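PDB 6ULO: DUF7790 domain-containing protein from Leptospira interrogans serogroup Icterohaemorrhagiae serovar copenhageni, which is of unknown function but carries a Rossmann-like alpha/beta domain and, in its full-length form, is probably held in the membrane by a transmembrane helix. Local coordinates for residues E33-T38 and P193-L198; V66-G71 and F86-D91; V96-T101 and E140-V145. All coordinates share one frame; numbering follows the deposited sequence.

Interaction 1: residues E33-T38 and P193-L198; sequences ETLVPT and PIRGNL
Leu-35 and Arg-195 make the closely packed apolar part of this contact. The Leu-35 branch tip CD1 lies against the middle of the arginine chain, 3.6 Å from Arg-195 CG, while Leu-35 CG lies 3.7 Å from Arg-195 CB; the two side chains slant across each other instead of running alongside. Beside this patch one backbone bond and one side-chain-to-backbone bond tie the loop to the strand end. Glu-33 N gives a nearly straight bond to Arg-195 O (3.1 Å, 167°), approaching from above the carbonyl plane. In return Arg-195 NE reaches back to Glu-33 O at 3.0 Å, more bent, with the oxygen at the edge of the guanidinium and close to its plane. The bend at chi3 (-59°) turns NE toward that carbonyl, so the aliphatic stem and the guanidinium are used by neighbouring parts of the same loop. Residues 193-195 end strand 191-195, an outermost strand of the Rossmann-like sheet; the loop 33-38, which follows helix 18-28, is laid over the point where this strand runs out into a loop. The side chain of Gln-32 continues the grip by accepting a bond from Arg-195 N. The Glu-33 side chain, extended beyond CG (chi2 159°), stretches along residues 196-197 to a well-bonded polar end. Its OE1 receives Asn-197 N at 2.8 Å on the syn side, well out of the carboxylate plane. OE2 accepts the backbone N-H groups of Ile-202 and Thr-203 at the start of helix 203-214, a setting that probably favours the charged carboxylate. On the looser, solvent side a water spans the two segments, donating to Glu-33 OE2 at 2.7 Å and to Asn-197 O at 2.8 Å.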
ATOM      1  N   GLU A  33       2.946  15.717   6.040  1.00 12.60           N
ATOM      2  CA  GLU A  33       3.745  16.662   5.289  1.00 12.66           C
ATOM      3  C   GLU A  33       2.889  17.423   4.286  1.00 12.59           C
ATOM      4  O   GLU A  33       1.835  16.954   3.832  1.00 14.89           O
ATOM      5  CB  GLU A  33       4.882  15.946   4.557  1.00 11.73           C
ATOM      6  CG  GLU A  33       5.903  15.407   5.545  1.00 12.57           C
ATOM      7  CD  GLU A  33       6.769  14.289   5.004  1.00 12.36           C
ATOM      8  OE1 GLU A  33       6.774  13.986   3.766  1.00 12.84           O
ATOM      9  OE2 GLU A  33       7.472  13.693   5.833  1.00 12.34           O
ATOM     10  N   THR A  34       3.351  18.608   3.930  1.00 12.92           N
ATOM     11  CA  THR A  34       2.657  19.415   2.940  1.00 12.73           C
ATOM     12  C   THR A  34       3.009  18.904   1.559  1.00 13.85           C
ATOM     13  O   THR A  34       4.182  18.746   1.233  1.00 15.13           O
ATOM     14  CB  THR A  34       3.115  20.870   3.066  1.00 14.21           C
ATOM     15  OG1 THR A  34       2.849  21.350   4.390  1.00 16.31           O
ATOM     16  CG2 THR A  34       2.417  21.751   2.035  1.00 14.97           C
ATOM     17  N   LEU A  35       1.996  18.666   0.751  1.00 13.47           N
ATOM     18  CA  LEU A  35       2.163  18.205  -0.617  1.00 15.08           C
ATOM     19  C   LEU A  35       1.821  19.375  -1.505  1.00 18.13           C
ATOM     20  O   LEU A  35       1.036  20.244  -1.123  1.00 20.59           O
ATOM     21  CB  LEU A  35       1.240  17.029  -0.945  1.00 17.48           C
ATOM     22  CG  LEU A  35       1.419  15.815  -0.053  1.00 18.01           C
ATOM     23  CD1 LEU A  35       0.648  14.670  -0.662  1.00 17.64           C
ATOM     24  CD2 LEU A  35       2.860  15.443   0.090  1.00 19.17           C
ATOM     25  N   VAL A  36       2.475  19.453  -2.648  1.00 17.49           N
ATOM     26  CA  VAL A  36       2.074  20.437  -3.644  1.00 17.33           C
ATOM     27  C   VAL A  36       1.895  19.704  -4.968  1.00 16.54           C
ATOM     28  O   VAL A  36       2.385  18.575  -5.144  1.00 16.81           O
ATOM     29  CB  VAL A  36       3.094  21.588  -3.753  1.00 17.84           C
ATOM     30  CG1 VAL A  36       3.267  22.278  -2.402  1.00 19.23           C
ATOM     31  CG2 VAL A  36       4.423  21.082  -4.307  1.00 18.82           C
ATOM     32  N   PRO A  37       1.154  20.301  -5.900  1.00 16.32           N
ATOM     33  CA  PRO A  37       0.935  19.666  -7.206  1.00 16.56           C
ATOM     34  C   PRO A  37       2.241  19.409  -7.930  1.00 17.09           C
ATOM     35  O   PRO A  37       3.160  20.231  -7.901  1.00 18.82           O
ATOM     36  CB  PRO A  37       0.092  20.713  -7.946  1.00 17.86           C
ATOM     37  CG  PRO A  37      -0.671  21.405  -6.865  1.00 17.05           C
ATOM     38  CD  PRO A  37       0.326  21.511  -5.749  1.00 17.59           C
ATOM     39  N   THR A  38       2.320  18.256  -8.594  1.00 16.75           N
ATOM     40  CA  THR A  38       3.477  17.888  -9.413  1.00 17.73           C
ATOM     41  C   THR A  38       2.998  17.243 -10.702  1.00 18.01           C
ATOM     42  O   THR A  38       1.803  17.017 -10.908  1.00 17.41           O
ATOM     43  CB  THR A  38       4.398  16.877  -8.727  1.00 18.76           C
ATOM     44  OG1 THR A  38       3.766  15.591  -8.726  1.00 19.39           O
ATOM     45  CG2 THR A  38       4.727  17.296  -7.306  1.00 19.82           C
ATOM     46  N   PRO A 193      -5.542   7.518   4.731  1.00 10.93           N
ATOM     47  CA  PRO A 193      -4.660   8.115   3.723  1.00 10.76           C
ATOM     48  C   PRO A 193      -3.954   9.317   4.301  1.00 10.68           C
ATOM     49  O   PRO A 193      -4.598  10.220   4.836  1.00 12.91           O
ATOM     50  CB  PRO A 193      -5.618   8.545   2.614  1.00 13.09           C
ATOM     51  CG  PRO A 193      -6.987   8.189   3.051  1.00 16.77           C
ATOM     52  CD  PRO A 193      -6.961   7.854   4.502  1.00 13.06           C
ATOM     53  N   ILE A 194      -2.640   9.332   4.213  1.00 10.31           N
ATOM     54  CA  ILE A 194      -1.843  10.392   4.823  1.00 10.85           C
ATOM     55  C   ILE A 194      -0.779  10.862   3.843  1.00 10.27           C
ATOM     56  O   ILE A 194      -0.315  10.103   2.972  1.00 11.19           O
ATOM     57  CB  ILE A 194      -1.224   9.964   6.164  1.00 11.88           C
ATOM     58  CG1 ILE A 194      -0.349   8.704   6.035  1.00 13.23           C
ATOM     59  CG2 ILE A 194      -2.294   9.815   7.241  1.00 13.61           C
ATOM     60  CD1 ILE A 194       0.495   8.401   7.319  1.00 14.40           C
ATOM     61  N   ARG A 195      -0.403  12.122   3.987  1.00 10.61           N
ATOM     62  CA  ARG A 195       0.558  12.758   3.095  1.00 10.75           C
ATOM     63  C   ARG A 195       1.975  12.553   3.619  1.00 10.44           C
ATOM     64  O   ARG A 195       2.308  13.015   4.716  1.00 11.27           O
ATOM     65  CB  ARG A 195       0.289  14.263   3.060  1.00 12.18           C
ATOM     66  CG  ARG A 195      -1.092  14.638   2.531  1.00 13.45           C
ATOM     67  CD  ARG A 195      -1.269  16.174   2.545  1.00 15.76           C
ATOM     68  NE  ARG A 195      -1.122  16.714   3.895  1.00 18.19           N
ATOM     69  CZ  ARG A 195      -2.124  16.781   4.769  1.00 19.56           C
ATOM     70  NH1 ARG A 195      -3.336  16.353   4.410  1.00 19.61           N
ATOM     71  NH2 ARG A 195      -1.925  17.271   6.002  1.00 21.10           N
ATOM     72  N   GLY A 196       2.823  11.903   2.840  1.00 10.84           N
ATOM     73  CA  GLY A 196       4.185  11.714   3.293  1.00 11.05           C
ATOM     74  C   GLY A 196       5.104  11.203   2.206  1.00 11.30           C
ATOM     75  O   GLY A 196       4.715  10.331   1.408  1.00 12.06           O
ATOM     76  N   ASN A 197       6.328  11.721   2.202  1.00 11.56           N
ATOM     77  CA  ASN A 197       7.376  11.272   1.295  1.00 11.69           C
ATOM     78  C   ASN A 197       8.195  10.212   2.013  1.00 11.69           C
ATOM     79  O   ASN A 197       8.583  10.416   3.168  1.00 11.15           O
ATOM     80  CB  ASN A 197       8.252  12.499   0.983  1.00 14.01           C
ATOM     81  CG  ASN A 197       9.269  12.276  -0.141  1.00 17.38           C
ATOM     82  OD1 ASN A 197       9.611  11.171  -0.506  1.00 16.74           O
ATOM     83  ND2 ASN A 197       9.813  13.372  -0.623  1.00 21.90           N
ATOM     84  N   LEU A 198       8.501   9.112   1.326  1.00 12.30           N
ATOM     85  CA  LEU A 198       9.471   8.162   1.889  1.00 12.45           C
ATOM     86  C   LEU A 198      10.777   8.836   2.291  1.00 13.31           C
ATOM     87  O   LEU A 198      11.439   8.387   3.230  1.00 14.19           O
ATOM     88  CB  LEU A 198       9.807   7.055   0.893  1.00 12.56           C
ATOM     89  CG  LEU A 198       8.659   6.107   0.517  1.00 11.74           C
ATOM     90  CD1 LEU A 198       9.080   5.216  -0.624  1.00 13.50           C
ATOM     91  CD2 LEU A 198       8.244   5.286   1.729  1.00 13.83           C
TER
HETATM   92  O   HOH W   1       8.311  11.076   5.898  1.00 11.33           O

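Interaction 2: residues V66-G71 and F86-D91; sequences VYVGVG and FIYLMD
Tyr-67 uses both its backbone groups on strand 86-91: Tyr-67 N donates to Phe-86 O at 2.9 Å and Tyr-67 O accepts from Tyr-88 N at 2.8 Å. Gly-69 repeats the pattern, its N bonding Tyr-88 O at 3.0 Å and its O receiving Met-90 N at 2.9 Å through a more bent bond. These are the parallel neighbours of a beta-alpha-beta unit, strand 66-69, helix 74-82 and strand 86-91, in the parallel part of a Rossmann-like sheet, between edge strand 191-195 and strand 218-222; the short strand axes are 4.7 Å apart and inclined by 13°. Past the last backbone bond a side chain takes over: Asp-91 OD1 accepts Gly-71 N at 2.9 Å on its anti side, fixing the glycine-containing loop that leads into helix 74-82. Gly-71 has backbone angles (phi 87°) that suit glycine, since a CB would crowd the carbonyl O of Val-70. The other carboxylate oxygen, OD2, holds Thr-93 N, so the aspartate links the loops that follow the two strands. On the face toward helix 74-82, Tyr-67 has CG anti to its backbone N (chi1 -176°); this throws the ring forward over Gly-69, where no side chain competes for room, and lets its hydroxyl bond Asn-75 OD1. On the face toward helix 203-214 Val-66 CG1 and Val-68 CG2 approach the Tyr-88 ring, the latter at its edge, while the Tyr-88 hydroxyl reaches Leu-27 O. Val-66 CG2 also meets Phe-86 CD2 obliquely. Back on the Tyr-67 face, Ile-87 CG2 comes obliquely to the ring, 3.8 Å from Tyr-67 CD2.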
ATOM      1  N   VAL A  66       0.131  -3.624  11.972  1.00 11.65           N
ATOM      2  CA  VAL A  66      -0.236  -2.449  11.178  1.00 11.43           C
ATOM      3  C   VAL A  66       0.335  -2.569   9.767  1.00 11.63           C
ATOM      4  O   VAL A  66       1.428  -3.111   9.553  1.00 13.18           O
ATOM      5  CB  VAL A  66       0.196  -1.150  11.903  1.00 11.83           C
ATOM      6  CG1 VAL A  66      -0.097   0.093  11.065  1.00 13.28           C
ATOM      7  CG2 VAL A  66      -0.508  -1.078  13.256  1.00 12.61           C
ATOM      8  N   TYR A  67      -0.379  -2.031   8.780  1.00 10.68           N
ATOM      9  CA  TYR A  67       0.075  -2.009   7.395  1.00 10.58           C
ATOM     10  C   TYR A  67       0.450  -0.572   7.052  1.00 10.31           C
ATOM     11  O   TYR A  67      -0.327   0.342   7.362  1.00 10.44           O
ATOM     12  CB  TYR A  67      -1.094  -2.453   6.488  1.00 11.06           C
ATOM     13  CG  TYR A  67      -0.699  -2.556   5.041  1.00  9.87           C
ATOM     14  CD1 TYR A  67      -0.421  -3.786   4.482  1.00 10.54           C
ATOM     15  CD2 TYR A  67      -0.571  -1.431   4.240  1.00 10.36           C
ATOM     16  CE1 TYR A  67      -0.030  -3.912   3.152  1.00 10.20           C
ATOM     17  CE2 TYR A  67      -0.182  -1.549   2.906  1.00 10.46           C
ATOM     18  CZ  TYR A  67       0.087  -2.805   2.382  1.00 10.00           C
ATOM     19  OH  TYR A  67       0.483  -2.946   1.073  1.00 11.00           O
ATOM     20  N   VAL A  68       1.602  -0.356   6.385  1.00  9.99           N
ATOM     21  CA  VAL A  68       1.973   0.952   5.826  1.00  9.60           C
ATOM     22  C   VAL A  68       2.323   0.753   4.359  1.00  9.89           C
ATOM     23  O   VAL A  68       3.122  -0.131   4.044  1.00 10.57           O
ATOM     24  CB  VAL A  68       3.194   1.544   6.553  1.00 10.12           C
ATOM     25  CG1 VAL A  68       3.573   2.891   5.939  1.00 11.53           C
ATOM     26  CG2 VAL A  68       2.897   1.625   8.060  1.00 11.48           C
ATOM     27  N   GLY A  69       1.754   1.551   3.458  1.00  9.98           N
ATOM     28  CA  GLY A  69       2.137   1.399   2.059  1.00 10.06           C
ATOM     29  C   GLY A  69       1.985   2.643   1.228  1.00  9.66           C
ATOM     30  O   GLY A  69       1.086   3.469   1.457  1.00 10.09           O
ATOM     31  N   VAL A  70       2.875   2.772   0.234  1.00  9.60           N
ATOM     32  CA  VAL A  70       2.729   3.749  -0.833  1.00  9.90           C
ATOM     33  C   VAL A  70       1.711   3.227  -1.847  1.00 10.16           C
ATOM     34  O   VAL A  70       1.411   2.027  -1.896  1.00 10.69           O
ATOM     35  CB  VAL A  70       4.087   4.055  -1.506  1.00 10.99           C
ATOM     36  CG1 VAL A  70       5.131   4.467  -0.455  1.00 12.53           C
ATOM     37  CG2 VAL A  70       4.559   2.865  -2.334  1.00 11.81           C
ATOM     38  N   GLY A  71       1.188   4.128  -2.692  1.00  9.96           N
ATOM     39  CA  GLY A  71       0.300   3.650  -3.743  1.00 10.52           C
ATOM     40  C   GLY A  71      -1.152   3.523  -3.353  1.00 10.50           C
ATOM     41  O   GLY A  71      -1.637   4.240  -2.473  1.00 10.53           O
ATOM     42  N   PHE A  86      -4.781  -2.176  11.031  1.00 11.80           N
ATOM     43  CA  PHE A  86      -4.956  -0.793  10.607  1.00 11.26           C
ATOM     44  C   PHE A  86      -4.105  -0.619   9.367  1.00 11.14           C
ATOM     45  O   PHE A  86      -3.115  -1.336   9.194  1.00 11.28           O
ATOM     46  CB  PHE A  86      -4.474   0.207  11.675  1.00 12.24           C
ATOM     47  CG  PHE A  86      -5.117   0.025  13.029  1.00 12.66           C
ATOM     48  CD1 PHE A  86      -6.335   0.637  13.311  1.00 13.28           C
ATOM     49  CD2 PHE A  86      -4.543  -0.775  14.001  1.00 13.81           C
ATOM     50  CE1 PHE A  86      -6.970   0.465  14.529  1.00 14.22           C
ATOM     51  CE2 PHE A  86      -5.168  -0.947  15.243  1.00 14.40           C
ATOM     52  CZ  PHE A  86      -6.397  -0.332  15.491  1.00 14.51           C
ATOM     53  N   ILE A  87      -4.513   0.297   8.495  1.00 10.72           N
ATOM     54  CA  ILE A  87      -3.833   0.521   7.221  1.00 10.10           C
ATOM     55  C   ILE A  87      -3.515   2.003   7.066  1.00 10.23           C
ATOM     56  O   ILE A  87      -4.439   2.818   6.926  1.00 11.29           O
ATOM     57  CB  ILE A  87      -4.685   0.057   6.030  1.00 10.68           C
ATOM     58  CG1 ILE A  87      -5.092  -1.403   6.161  1.00 11.03           C
ATOM     59  CG2 ILE A  87      -3.941   0.334   4.718  1.00 12.08           C
ATOM     60  CD1 ILE A  87      -6.062  -1.868   5.089  1.00 11.44           C
ATOM     61  N   TYR A  88      -2.221   2.350   7.052  1.00 10.08           N
ATOM     62  CA  TYR A  88      -1.789   3.674   6.610  1.00  9.86           C
ATOM     63  C   TYR A  88      -1.451   3.634   5.114  1.00  9.48           C
ATOM     64  O   TYR A  88      -0.618   2.836   4.678  1.00 10.80           O
ATOM     65  CB  TYR A  88      -0.541   4.115   7.373  1.00 10.44           C
ATOM     66  CG  TYR A  88      -0.820   4.789   8.697  1.00 10.86           C
ATOM     67  CD1 TYR A  88      -1.611   5.933   8.777  1.00 11.55           C
ATOM     68  CD2 TYR A  88      -0.161   4.367   9.856  1.00 11.70           C
ATOM     69  CE1 TYR A  88      -1.799   6.614  10.008  1.00 11.03           C
ATOM     70  CE2 TYR A  88      -0.315   5.049  11.074  1.00 11.42           C
ATOM     71  CZ  TYR A  88      -1.127   6.163  11.120  1.00 12.04           C
ATOM     72  OH  TYR A  88      -1.251   6.806  12.308  1.00 13.25           O
ATOM     73  N   LEU A  89      -2.080   4.495   4.344  1.00  9.56           N
ATOM     74  CA  LEU A  89      -1.771   4.667   2.925  1.00  9.83           C
ATOM     75  C   LEU A  89      -1.039   5.988   2.841  1.00  9.55           C
ATOM     76  O   LEU A  89      -1.659   7.053   2.827  1.00 10.43           O
ATOM     77  CB  LEU A  89      -3.044   4.648   2.082  1.00  9.90           C
ATOM     78  CG  LEU A  89      -3.865   3.361   2.233  1.00 10.18           C
ATOM     79  CD1 LEU A  89      -5.141   3.498   1.455  1.00 11.80           C
ATOM     80  CD2 LEU A  89      -3.085   2.171   1.708  1.00 11.24           C
ATOM     81  N   MET A  90       0.285   5.929   2.828  1.00  9.87           N
ATOM     82  CA  MET A  90       1.116   7.127   2.860  1.00 10.51           C
ATOM     83  C   MET A  90       1.689   7.350   1.469  1.00 10.05           C
ATOM     84  O   MET A  90       2.437   6.500   0.974  1.00 10.91           O
ATOM     85  CB  MET A  90       2.275   6.987   3.857  1.00 11.03           C
ATOM     86  CG  MET A  90       3.099   8.262   3.915  1.00 11.11           C
ATOM     87  SD  MET A  90       4.651   8.111   4.887  1.00 12.24           S
ATOM     88  CE  MET A  90       5.689   7.330   3.670  1.00 14.46           C
ATOM     89  N   ASP A  91       1.383   8.481   0.846  1.00 10.68           N
ATOM     90  CA  ASP A  91       1.920   8.771  -0.479  1.00 10.96           C
ATOM     91  C   ASP A  91       2.283  10.244  -0.568  1.00 11.74           C
ATOM     92  O   ASP A  91       1.813  11.075   0.213  1.00 11.60           O
ATOM     93  CB  ASP A  91       0.925   8.349  -1.575  1.00 12.15           C
ATOM     94  CG  ASP A  91       1.580   8.064  -2.915  1.00 12.79           C
ATOM     95  OD1 ASP A  91       1.924   6.877  -3.136  1.00 11.90           O
ATOM     96  OD2 ASP A  91       1.702   9.012  -3.742  1.00 15.23           O
TER

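Interaction 3: residues V96-T101 and E140-V145; sequences VVHANT and EVYKKV
His-98 and Tyr-142 form the aromatic part of the contact, an edge-to-face pair in which the tyrosine turns its edge to one face of the imidazole. The centroids are 4.8 Å apart and the planes are inclined by 61°. Tyr-142 CE1 does the touching, 3.5 Å from His-98 CD2, and the phenol oxygen continues along the same side of the imidazole without bonding to it. Tyr-142 has CG anti to its carbonyl carbon (chi1 -57°), which swings the ring from the flank of its own helix toward the other. The methyl CG2 of Thr-101, one turn on from His-98, approaches CE1 of the same ring obliquely at 4.1 Å. Phe-136 stacks on Tyr-142, while Ile-132 and Ile-102 also pack against it.

Helices 94-109 and 139-166 cross here almost at right angles, -96°, with the short axes 9.5 Å apart. Helix 94-109 comes just after strand 86-91 of the Rossmann-like sheet. Helix 139-166 belongs to the run of helices between strands 86-91 and 191-195, so the contact joins a later member of that run to its first.

Aliphatic contacts flank the rings. Val-141 CG1 lies 3.6 Å from His-98 CE1 and also over the rim of one face of the Tyr-142 ring, beside the junction of the two rings and touching both. One turn later, Val-145 divides its methyls: CG2 sits at the edge of the imidazole, 3.9 Å from His-98 CB, whereas CG1 presses on the helix backbone, 3.7 Å from Ala-99 N. The same methyl is 3.8 Å from Ala-99 CB. Ile-95 and Ile-102 touch Val-145 as well.

Backbone bonding stays within each helix, for example from Asn-100 N to Val-96 O.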
ATOM      1  N   VAL A  96      -2.923  10.599  -5.447  1.00 10.77           N
ATOM      2  CA  VAL A  96      -3.005   9.270  -4.850  1.00 10.71           C
ATOM      3  C   VAL A  96      -3.716   9.329  -3.503  1.00 10.70           C
ATOM      4  O   VAL A  96      -4.609   8.530  -3.219  1.00 11.37           O
ATOM      5  CB  VAL A  96      -1.591   8.673  -4.724  1.00 10.64           C
ATOM      6  CG1 VAL A  96      -1.625   7.397  -3.914  1.00 11.97           C
ATOM      7  CG2 VAL A  96      -0.962   8.424  -6.084  1.00 12.33           C
ATOM      8  N   VAL A  97      -3.364  10.321  -2.674  1.00 10.71           N
ATOM      9  CA  VAL A  97      -3.989  10.477  -1.365  1.00 10.65           C
ATOM     10  C   VAL A  97      -5.482  10.709  -1.525  1.00 10.79           C
ATOM     11  O   VAL A  97      -6.302  10.062  -0.861  1.00 11.27           O
ATOM     12  CB  VAL A  97      -3.297  11.597  -0.550  1.00 11.26           C
ATOM     13  CG1 VAL A  97      -3.980  11.758   0.814  1.00 12.41           C
ATOM     14  CG2 VAL A  97      -1.792  11.303  -0.370  1.00 12.30           C
ATOM     15  N   HIS A  98      -5.857  11.562  -2.477  1.00 11.39           N
ATOM     16  CA  HIS A  98      -7.272  11.870  -2.664  1.00 11.10           C
ATOM     17  C   HIS A  98      -8.033  10.717  -3.295  1.00 10.77           C
ATOM     18  O   HIS A  98      -9.172  10.458  -2.909  1.00 11.58           O
ATOM     19  CB  HIS A  98      -7.394  13.125  -3.508  1.00 12.72           C
ATOM     20  CG  HIS A  98      -7.137  14.359  -2.716  1.00 14.56           C
ATOM     21  ND1 HIS A  98      -6.862  15.577  -3.292  1.00 16.18           N
ATOM     22  CD2 HIS A  98      -7.174  14.568  -1.378  1.00 16.48           C
ATOM     23  CE1 HIS A  98      -6.733  16.487  -2.340  1.00 17.78           C
ATOM     24  NE2 HIS A  98      -6.920  15.900  -1.170  1.00 18.67           N
ATOM     25  N   ALA A  99      -7.431  10.004  -4.269  1.00 10.63           N
ATOM     26  CA  ALA A  99      -8.125   8.860  -4.849  1.00 10.78           C
ATOM     27  C   ALA A  99      -8.335   7.787  -3.791  1.00 10.61           C
ATOM     28  O   ALA A  99      -9.381   7.135  -3.763  1.00 11.43           O
ATOM     29  CB  ALA A  99      -7.374   8.327  -6.076  1.00 11.73           C
ATOM     30  N   ASN A 100      -7.364   7.590  -2.899  1.00 10.58           N
ATOM     31  CA  ASN A 100      -7.579   6.634  -1.826  1.00 10.57           C
ATOM     32  C   ASN A 100      -8.724   7.074  -0.912  1.00 10.21           C
ATOM     33  O   ASN A 100      -9.468   6.237  -0.391  1.00 10.39           O
ATOM     34  CB  ASN A 100      -6.291   6.449  -1.026  1.00 10.71           C
ATOM     35  CG  ASN A 100      -5.272   5.583  -1.741  1.00 10.57           C
ATOM     36  OD1 ASN A 100      -5.639   4.691  -2.536  1.00 11.65           O
ATOM     37  ND2 ASN A 100      -3.999   5.796  -1.449  1.00 11.19           N
ATOM     38  N   THR A 101      -8.830   8.392  -0.650  1.00 11.35           N
ATOM     39  CA  THR A 101      -9.927   8.920   0.159  1.00 11.17           C
ATOM     40  C   THR A 101     -11.269   8.604  -0.489  1.00 10.87           C
ATOM     41  O   THR A 101     -12.220   8.210   0.194  1.00 11.67           O
ATOM     42  CB  THR A 101      -9.740  10.427   0.334  1.00 11.93           C
ATOM     43  OG1 THR A 101      -8.513  10.683   1.024  1.00 14.62           O
ATOM     44  CG2 THR A 101     -10.921  11.068   1.113  1.00 13.08           C
ATOM     45  N   GLU A 140     -15.591  19.366  -5.356  1.00 12.07           N
ATOM     46  CA  GLU A 140     -15.000  19.412  -6.690  1.00 12.83           C
ATOM     47  C   GLU A 140     -13.553  18.923  -6.703  1.00 11.94           C
ATOM     48  O   GLU A 140     -13.101  18.389  -7.714  1.00 12.19           O
ATOM     49  CB  GLU A 140     -15.074  20.827  -7.247  1.00 14.70           C
ATOM     50  CG  GLU A 140     -14.873  20.923  -8.747  1.00 15.60           C
ATOM     51  CD  GLU A 140     -15.951  20.216  -9.588  1.00 16.34           C
ATOM     52  OE1 GLU A 140     -17.049  19.862  -9.099  1.00 16.13           O
ATOM     53  OE2 GLU A 140     -15.704  20.023 -10.800  1.00 16.90           O
ATOM     54  N   VAL A 141     -12.813  19.084  -5.599  1.00 11.79           N
ATOM     55  CA  VAL A 141     -11.457  18.546  -5.507  1.00 11.73           C
ATOM     56  C   VAL A 141     -11.496  17.062  -5.821  1.00 11.46           C
ATOM     57  O   VAL A 141     -10.664  16.529  -6.585  1.00 12.14           O
ATOM     58  CB  VAL A 141     -10.888  18.813  -4.099  1.00 13.07           C
ATOM     59  CG1 VAL A 141      -9.602  18.052  -3.867  1.00 14.78           C
ATOM     60  CG2 VAL A 141     -10.650  20.328  -3.889  1.00 14.70           C
ATOM     61  N   TYR A 142     -12.477  16.367  -5.233  1.00 11.06           N
ATOM     62  CA  TYR A 142     -12.589  14.918  -5.351  1.00 10.60           C
ATOM     63  C   TYR A 142     -13.275  14.506  -6.640  1.00 10.48           C
ATOM     64  O   TYR A 142     -12.917  13.468  -7.205  1.00 12.00           O
ATOM     65  CB  TYR A 142     -13.283  14.353  -4.100  1.00 11.06           C
ATOM     66  CG  TYR A 142     -12.500  14.752  -2.865  1.00 12.32           C
ATOM     67  CD1 TYR A 142     -11.448  13.979  -2.394  1.00 14.30           C
ATOM     68  CD2 TYR A 142     -12.781  15.974  -2.203  1.00 13.39           C
ATOM     69  CE1 TYR A 142     -10.693  14.404  -1.293  1.00 15.19           C
ATOM     70  CE2 TYR A 142     -12.042  16.394  -1.139  1.00 15.28           C
ATOM     71  CZ  TYR A 142     -11.022  15.616  -0.671  1.00 16.37           C
ATOM     72  OH  TYR A 142     -10.315  16.098   0.411  1.00 19.64           O
ATOM     73  N   LYS A 143     -14.229  15.302  -7.147  1.00 11.33           N
ATOM     74  CA  LYS A 143     -14.836  14.973  -8.432  1.00 12.14           C
ATOM     75  C   LYS A 143     -13.804  15.033  -9.547  1.00 12.91           C
ATOM     76  O   LYS A 143     -13.806  14.192 -10.455  1.00 13.75           O
ATOM     77  CB  LYS A 143     -16.013  15.905  -8.740  1.00 13.80           C
ATOM     78  CG  LYS A 143     -17.175  15.730  -7.810  1.00 14.96           C
ATOM     79  CD  LYS A 143     -18.295  16.724  -8.147  1.00 18.83           C
ATOM     80  CE  LYS A 143     -19.607  16.056  -8.345  1.00 19.81           C
ATOM     81  NZ  LYS A 143     -20.683  17.035  -8.658  1.00 18.47           N
ATOM     82  N   LYS A 144     -12.901  16.019  -9.496  1.00 12.78           N
ATOM     83  CA  LYS A 144     -11.838  16.094 -10.487  0.50 13.21           C
ATOM     84  C   LYS A 144     -10.946  14.863 -10.409  1.00 12.84           C
ATOM     85  O   LYS A 144     -10.597  14.275 -11.432  1.00 14.15           O
ATOM     86  CB  LYS A 144     -11.002  17.354 -10.260  0.50 13.87           C
ATOM     87  CG  LYS A 144     -11.670  18.673 -10.645  0.50 15.41           C
ATOM     88  CD  LYS A 144     -10.690  19.817 -10.368  0.50 18.27           C
ATOM     89  CE  LYS A 144     -11.261  21.147 -10.731  0.50 20.74           C
ATOM     90  NZ  LYS A 144     -11.805  21.070 -12.093  0.50 22.49           N
ATOM     91  N   VAL A 145     -10.557  14.468  -9.194  1.00 12.20           N
ATOM     92  CA  VAL A 145      -9.748  13.257  -9.023  1.00 11.87           C
ATOM     93  C   VAL A 145     -10.486  12.039  -9.563  1.00 11.30           C
ATOM     94  O   VAL A 145      -9.896  11.208 -10.273  1.00 13.43           O
ATOM     95  CB  VAL A 145      -9.309  13.075  -7.552  1.00 12.30           C
ATOM     96  CG1 VAL A 145      -8.664  11.692  -7.363  1.00 13.09           C
ATOM     97  CG2 VAL A 145      -8.346  14.164  -7.156  1.00 12.66           C
TER

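Interactions 2 and 3 follow in series along the chain, and both lie inside the long loop closed by interaction 1. Strands 86-91 and 191-195 are sheet neighbours, so interactions 1 and 2, with centres about 13 Å apart, share one sheet and are joined by Ile-194 N to Leu-89 O and Gly-196 N to Asp-91 O. Helix 94-109, which follows strand 86-91, carries one side of interaction 3, about 13 Å from interaction 1 and 17 Å from interaction 2 between centres; Asn-100 ND2 bonds Gly-71 O, and Val-97 packs on Asp-91, Ile-194 and Leu-35. Loop 33-38, the ends of strands 86-91 and 191-195 and the start of helix 94-109 thus meet at one edge of the sheet, with helix 139-166 packed beyond.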